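Local structure of C alpha-dehydrogenase (Sphingobium sp. SYK-6, 4YAG) at residues P231-V234 against G235-V239; Q39-L42 against D43-R46; V165-L168 against T169-I172. The protein acts as an NADH-binding short-chain dehydrogenase/reductase, which as a C alpha-dehydrogenase probably oxidises an alcohol carbon in bacterial breakdown of the beta-aryl ethers of lignin. All coordinates share one frame; numbering follows the deposited sequence.

Interaction 1: P231-V234 against G235-V239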
# COMPACT_ATOMS: atom_id res chain seq x y z
N PRO A 231 -22.29 14.11 -2.41
CA PRO A 231 -21.94 12.93 -3.19
C PRO A 231 -22.38 12.99 -4.66
O PRO A 231 -21.66 12.45 -5.50
CB PRO A 231 -22.64 11.80 -2.43
CG PRO A 231 -22.62 12.26 -1.03
CD PRO A 231 -22.80 13.75 -1.07
N THR A 232 -23.50 13.62 -4.99
CA THR A 232 -23.92 13.62 -6.40
C THR A 232 -22.97 14.46 -7.27
O THR A 232 -22.81 14.18 -8.46
CB THR A 232 -25.36 14.09 -6.60
OG1 THR A 232 -25.56 15.32 -5.91
CG2 THR A 232 -26.34 13.04 -6.06
N GLU A 233 -22.34 15.48 -6.68
CA GLU A 233 -21.34 16.25 -7.41
C GLU A 233 -20.14 15.37 -7.76
O GLU A 233 -19.63 15.41 -8.88
CB GLU A 233 -20.88 17.47 -6.63
CG GLU A 233 -19.88 18.30 -7.46
CD GLU A 233 -19.55 19.68 -6.90
OE1 GLU A 233 -20.03 20.06 -5.81
OE2 GLU A 233 -18.79 20.39 -7.60
N VAL A 234 -19.73 14.53 -6.81
CA VAL A 234 -18.66 13.57 -7.08
C VAL A 234 -19.14 12.56 -8.14
O VAL A 234 -18.39 12.17 -9.04
CB VAL A 234 -18.22 12.83 -5.80
CG1 VAL A 234 -17.07 11.90 -6.10
CG2 VAL A 234 -17.81 13.83 -4.72
N GLY A 235 -20.40 12.16 -8.05
CA GLY A 235 -20.95 11.24 -9.02
C GLY A 235 -20.82 11.76 -10.44
O GLY A 235 -20.48 11.00 -11.35
N ASP A 236 -21.08 13.05 -10.63
CA ASP A 236 -21.00 13.62 -11.97
C ASP A 236 -19.56 13.67 -12.46
O ASP A 236 -19.31 13.48 -13.65
CB ASP A 236 -21.66 15.00 -12.01
CG ASP A 236 -23.17 14.90 -12.12
OD1 ASP A 236 -23.66 13.87 -12.65
OD2 ASP A 236 -23.85 15.86 -11.69
N MET A 237 -18.62 13.90 -11.56
CA MET A 237 -17.21 13.85 -11.94
C MET A 237 -16.84 12.46 -12.42
O MET A 237 -15.99 12.30 -13.30
CB MET A 237 -16.30 14.20 -10.76
CG MET A 237 -16.47 15.60 -10.24
SD MET A 237 -15.39 15.89 -8.84
CE MET A 237 -16.03 17.46 -8.26
N ILE A 238 -17.39 11.44 -11.77
CA ILE A 238 -17.14 10.07 -12.14
C ILE A 238 -17.82 9.70 -13.48
O ILE A 238 -17.23 8.97 -14.28
CB ILE A 238 -17.51 9.09 -10.98
CG1 ILE A 238 -16.54 9.31 -9.82
CG2 ILE A 238 -17.52 7.65 -11.43
CD1 ILE A 238 -15.08 9.15 -10.22
N VAL A 239 -19.02 10.20 -13.74
CA VAL A 239 -19.63 10.03 -15.06
C VAL A 239 -18.64 10.56 -16.11
O VAL A 239 -18.34 9.85 -17.08
CB VAL A 239 -20.98 10.76 -15.15
CG1 VAL A 239 -21.46 10.88 -16.59
CG2 VAL A 239 -22.03 10.04 -14.30

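Interaction 2: Q39-L42 against D43-R46. With NAI (1,4-dihydronicotinamide adenine dinucleotide), chain C.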
# COMPACT_ATOMS: atom_id res chain seq x y z
N GLN A 39 -26.66 -3.82 6.08
CA GLN A 39 -27.99 -4.14 5.59
C GLN A 39 -28.91 -2.94 5.69
O GLN A 39 -29.74 -2.73 4.79
CB GLN A 39 -28.61 -5.31 6.35
CG GLN A 39 -29.92 -5.80 5.71
CD GLN A 39 -29.74 -6.30 4.30
OE1 GLN A 39 -29.03 -7.28 4.05
NE2 GLN A 39 -30.39 -5.64 3.34
N ASP A 40 -28.76 -2.14 6.74
CA ASP A 40 -29.64 -0.98 6.89
C ASP A 40 -29.39 0.08 5.81
O ASP A 40 -30.34 0.69 5.30
CB ASP A 40 -29.58 -0.38 8.31
CG ASP A 40 -28.19 0.02 8.75
OD1 ASP A 40 -27.19 -0.44 8.16
OD2 ASP A 40 -28.08 0.80 9.72
N HIS A 41 -28.12 0.26 5.43
CA HIS A 41 -27.80 1.14 4.31
C HIS A 41 -28.43 0.60 3.02
O HIS A 41 -29.01 1.37 2.25
CB HIS A 41 -26.28 1.31 4.13
CG HIS A 41 -25.63 2.09 5.22
ND1 HIS A 41 -24.27 2.40 5.19
CD2 HIS A 41 -26.09 2.64 6.35
CE1 HIS A 41 -23.96 3.11 6.23
NE2 HIS A 41 -25.05 3.26 6.99
N LEU A 42 -28.30 -0.70 2.77
CA LEU A 42 -28.87 -1.30 1.56
C LEU A 42 -30.39 -1.10 1.53
O LEU A 42 -30.95 -0.80 0.47
CB LEU A 42 -28.56 -2.79 1.46
CG LEU A 42 -27.09 -3.12 1.19
CD1 LEU A 42 -26.81 -4.60 1.38
CD2 LEU A 42 -26.67 -2.72 -0.20
N ASP A 43 -31.05 -1.28 2.67
CA ASP A 43 -32.50 -1.13 2.72
C ASP A 43 -32.92 0.31 2.41
O ASP A 43 -33.91 0.56 1.70
CB ASP A 43 -33.05 -1.56 4.08
CG ASP A 43 -32.92 -3.06 4.33
OD1 ASP A 43 -32.70 -3.83 3.37
OD2 ASP A 43 -33.06 -3.45 5.51
N GLU A 44 -32.16 1.27 2.94
CA GLU A 44 -32.44 2.68 2.71
C GLU A 44 -32.24 3.03 1.24
O GLU A 44 -33.02 3.81 0.70
CB GLU A 44 -31.51 3.55 3.56
CG GLU A 44 -31.82 3.50 5.04
CD GLU A 44 -30.69 4.02 5.90
OE1 GLU A 44 -29.67 4.48 5.34
OE2 GLU A 44 -30.80 3.94 7.13
N ALA A 45 -31.19 2.50 0.63
CA ALA A 45 -30.93 2.75 -0.78
C ALA A 45 -32.05 2.15 -1.63
O ALA A 45 -32.49 2.75 -2.60
CB ALA A 45 -29.60 2.17 -1.19
N ARG A 46 -32.49 0.95 -1.25
CA ARG A 46 -33.58 0.28 -1.95
C ARG A 46 -34.82 1.16 -1.92
O ARG A 46 -35.49 1.38 -2.94
CB ARG A 46 -33.88 -1.05 -1.27
CG ARG A 46 -34.90 -1.93 -1.94
CD ARG A 46 -34.99 -3.29 -1.24
NE ARG A 46 -33.73 -4.04 -1.34
CZ ARG A 46 -32.94 -4.35 -0.32
NH1 ARG A 46 -33.24 -4.01 0.93
NH2 ARG A 46 -31.83 -5.03 -0.56
PA NAI C . -19.75 5.94 3.73
O1A NAI C . -19.51 5.21 5.02
O2A NAI C . -20.92 6.90 3.70
O5B NAI C . -19.90 4.92 2.55
C5B NAI C . -19.12 3.76 2.52
C4B NAI C . -20.01 2.58 2.45
O4B NAI C . -19.09 1.45 2.30
C3B NAI C . -20.86 2.33 3.62
O3B NAI C . -22.25 2.15 3.25
C2B NAI C . -20.29 1.16 4.25
O2B NAI C . -21.24 0.36 4.96
C1B NAI C . -19.61 0.44 3.17
N9A NAI C . -18.56 -0.43 3.62
C8A NAI C . -17.61 -0.20 4.60
N7A NAI C . -16.84 -1.28 4.76
C5A NAI C . -17.26 -2.26 3.89
C6A NAI C . -16.88 -3.56 3.59
N6A NAI C . -15.86 -4.18 4.32
N1A NAI C . -17.54 -4.26 2.62
C2A NAI C . -18.56 -3.69 1.95
N3A NAI C . -18.97 -2.44 2.20
C4A NAI C . -18.35 -1.71 3.16
O3 NAI C . -18.40 6.75 3.50
PN NAI C . -17.78 7.41 2.17
O1N NAI C . -18.81 7.58 1.06
O2N NAI C . -17.17 8.71 2.64
O5D NAI C . -16.65 6.36 1.73
C5D NAI C . -16.46 5.97 0.37
C4D NAI C . -15.01 6.00 0.03
O4D NAI C . -14.59 7.41 -0.05
C3D NAI C . -14.14 5.37 1.02
O3D NAI C . -13.18 4.53 0.34
C2D NAI C . -13.46 6.46 1.71
O2D NAI C . -12.19 6.05 2.22
C1D NAI C . -13.31 7.48 0.69
N1N NAI C . -13.12 8.84 1.05
C2N NAI C . -14.09 9.61 1.65
C3N NAI C . -13.82 10.94 1.94
C7N NAI C . -14.85 11.80 2.59
O7N NAI C . -14.59 12.95 3.00
N7N NAI C . -16.21 11.27 2.67
C4N NAI C . -12.60 11.52 1.62
C5N NAI C . -11.67 10.74 0.97
C6N NAI C . -11.93 9.43 0.67
O HOH W 1 -29.80 -6.86 0.29
O HOH W 2 -28.79 3.47 8.88

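Interaction 3: V165-L168 against T169-I172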
# COMPACT_ATOMS: atom_id res chain seq x y z
N VAL A 165 -3.62 2.46 -3.31
CA VAL A 165 -4.69 2.40 -4.28
C VAL A 165 -4.43 3.28 -5.50
O VAL A 165 -4.76 2.94 -6.64
CB VAL A 165 -6.04 2.77 -3.62
CG1 VAL A 165 -7.16 2.89 -4.67
CG2 VAL A 165 -6.40 1.73 -2.59
N ILE A 166 -3.83 4.45 -5.27
CA ILE A 166 -3.49 5.31 -6.37
C ILE A 166 -2.51 4.59 -7.31
O ILE A 166 -2.71 4.53 -8.52
CB ILE A 166 -2.90 6.65 -5.87
CG1 ILE A 166 -3.96 7.43 -5.06
CG2 ILE A 166 -2.37 7.45 -7.04
CD1 ILE A 166 -3.39 8.63 -4.30
N THR A 167 -1.43 4.05 -6.74
CA THR A 167 -0.41 3.36 -7.54
C THR A 167 -0.99 2.12 -8.21
O THR A 167 -0.69 1.84 -9.37
CB THR A 167 0.78 3.02 -6.66
OG1 THR A 167 1.32 4.24 -6.14
CG2 THR A 167 1.86 2.26 -7.43
N LEU A 168 -1.79 1.36 -7.48
CA LEU A 168 -2.47 0.19 -8.04
C LEU A 168 -3.19 0.57 -9.32
O LEU A 168 -3.08 -0.10 -10.35
CB LEU A 168 -3.45 -0.36 -7.01
CG LEU A 168 -4.45 -1.42 -7.49
CD1 LEU A 168 -3.69 -2.70 -7.85
CD2 LEU A 168 -5.51 -1.68 -6.45
N THR A 169 -3.94 1.66 -9.26
CA THR A 169 -4.77 2.06 -10.39
C THR A 169 -3.89 2.46 -11.57
O THR A 169 -4.15 2.09 -12.72
CB THR A 169 -5.70 3.21 -10.01
OG1 THR A 169 -6.44 2.87 -8.84
CG2 THR A 169 -6.66 3.49 -11.15
N GLU A 170 -2.82 3.21 -11.31
CA GLU A 170 -1.91 3.60 -12.36
C GLU A 170 -1.29 2.37 -13.05
O GLU A 170 -1.18 2.29 -14.28
CB GLU A 170 -0.77 4.43 -11.77
CG GLU A 170 -1.17 5.77 -11.22
CD GLU A 170 -0.04 6.45 -10.44
OE1 GLU A 170 0.95 5.77 -10.08
OE2 GLU A 170 -0.16 7.67 -10.18
N THR A 171 -0.88 1.41 -12.25
CA THR A 171 -0.15 0.28 -12.80
C THR A 171 -1.02 -0.66 -13.60
O THR A 171 -0.55 -1.24 -14.58
CB THR A 171 0.60 -0.50 -11.70
OG1 THR A 171 -0.34 -1.15 -10.81
CG2 THR A 171 1.52 0.44 -10.94
N ILE A 172 -2.29 -0.83 -13.22
CA ILE A 172 -3.14 -1.76 -13.96
C ILE A 172 -3.62 -1.19 -15.29
O ILE A 172 -4.16 -1.94 -16.10
CB ILE A 172 -4.38 -2.23 -13.15
CG1 ILE A 172 -5.34 -1.07 -12.89
CG2 ILE A 172 -3.95 -2.92 -11.85
CD1 ILE A 172 -6.62 -1.49 -12.18
O HOH W 3 2.84 5.56 -7.98

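Interaction 1: P231-V234 against G235-V239
P231 and G235 meet across the first turn of the alpha-helix 231-244, which lies beside the Rossmann-fold sheet of this short-chain dehydrogenase and packs on helix 16-27. The backbone sets the frame. G235 N gives its hydrogen to P231 O at 2.9 Å, and the same i to i+4 step repeats from D236 N to T232 O (3.0 Å), from M237 N to E233 O (3.2 Å) and from I238 N to V234 O (3.0 Å). E233 O also receives a second, weak bond from D236 N. Proline suits the opening position because residues of the first turn have no carbonyl one turn back to receive an N-H, so proline's missing N-H costs no helix bond. Buried G235 takes part through its main chain alone.

Among the apolar groups, the buried face carries V234 and I238, one turn apart. Both reach L186 of strand 181-187, while V234 also touches I17 and I191 of the NADH site and I238 touches I21. Branched aliphatic chains fit here, filling the seam between helix and sheet with compact, rigid groups.

The remaining faces carry D236, E233 and M237. D236 sends OD1 to a salt bridge with R24, tying this helix to helix 16-27, and a short acidic chain is long enough for that. E233 is exposed, its CG anti to the backbone N (chi1 -177°) and the chain straight beyond. M237 lies one turn on, extended from CG, and the two side chains cross obliquely. A flexible, apolar methionine end thus lies against the exposed glutamate, touching both a methylene and a carboxylate oxygen: M237 CE rests 4.0 Å from E233 CG, and 4.1 Å from E233 OE2.

Interaction 2: Q39-L42 against D43-R46
D43 OD1 is gripped by two side chains of helix 39-51. From one turn back, Q39 NE2 donates to it at 2.9 Å, the oxygen lying near the amide plane but met from above the carboxylate plane. From three residues further on, R46 NH1 forms a salt bridge to the same oxygen, modelled so short that its exact length is doubtful. Q39 gets there by bending at chi2 (61°), which folds its amide over the helix surface. Water 1 accepts weak bonds from Q39 NE2 and R46 NH2, closing the cluster.

A second bridge spans D40 and E44. Water 2 donates to D40 OD2 at 2.9 Å and to E44 OE2 at 2.7 Å, which should ease the repulsion between two acids one turn apart. Each acid also has a counter-ion of its own, R38 for D40 and R194, of the NADH site, for E44.

On the inner side, L42 and A45 are apolar, as suits residues facing strands 31-36 and 58-62 of the beta-alpha-beta unit. H41 points its ring to the cofactor: ND1 donates to O3B, the 3'-hydroxyl oxygen of the adenosine ribose, at 2.8 Å and 162°, with that oxygen near the ring plane. D36 holds NADH from the end of strand 31-36. H41 NE2 is hydrogen-bonded to E197, so both ring nitrogens probably carry hydrogen, consistent with an imidazolium stabilised by the nearby carboxylates and held in place to bind the ribose.

Interaction 3: V165-L168 against T169-I172
E170 lies alongside I166, one turn further on in helix 156-177, the Rossmann-fold helix between strands 137-142 and 181-187 that also bears Y158 and K162 in the Tyr-x-x-x-Lys pattern of short-chain dehydrogenases. Its CB stands 3.5 Å from T167 O. CG, turned away from the carbonyl carbon and set beside the backbone N (chi1 -67°), passes I166 O at 3.3 Å, and from there the chain runs extended. At the tip the carboxylate divides its work. OE1 takes a hydrogen from water 3 at 2.8 Å, and this water also sits 2.7 Å from T167 OG1. OE2 brushes I166 CG2 at 3.8 Å, but its strong partners lie outside: the hydroxyl of Y248 and a salt bridge with R262 of the second subunit. A long acid suits this place because its length lets the carboxylate reach both Y248 of its own chain and R262 of the second subunit.

The same interface takes in T167, T171 and L168. T167 and T171, small side chains, pack on A163 and A156 of the second subunit, and L168 reaches W108 of that subunit as well as helix 105-133 of its own. L168 CD1 and I172 CG2 are 4.0 Å apart, an apolar pair one turn apart.

Two buried threonine hydroxyls are satisfied by the helix's own carbonyls. T171 OG1 donates to L168 O at 3.0 Å, adding to the bond from I172 N and arriving from the same face of the carbonyl plane. T169 OG1, also bonded to N141 of the neighbouring strand, completes the set: it donates to V165 O at 2.8 Å, from the opposite face to T169 N.

Along the chain interaction 2 comes first, then interaction 3, then interaction 1, each a single stretch of helix: 39-51, 156-177 and 231-244. None touches another. Centre to centre, interactions 1 and 2 are about 20 Å apart, 1 and 3 about 21 Å, and 2 and 3 about 30 Å, on opposite sides of the chain's centre. All belong to helices around one seven-stranded parallel sheet. Interaction 2 serves the adenosine end of NADH, interaction 3 continues the helix carrying Y158 and K162 into the dimer interface, and interaction 1 borders the cofactor site through I17 and I191. They are separate contacts on three helices of one fold, two beside the cofactor site and one at the subunit interface.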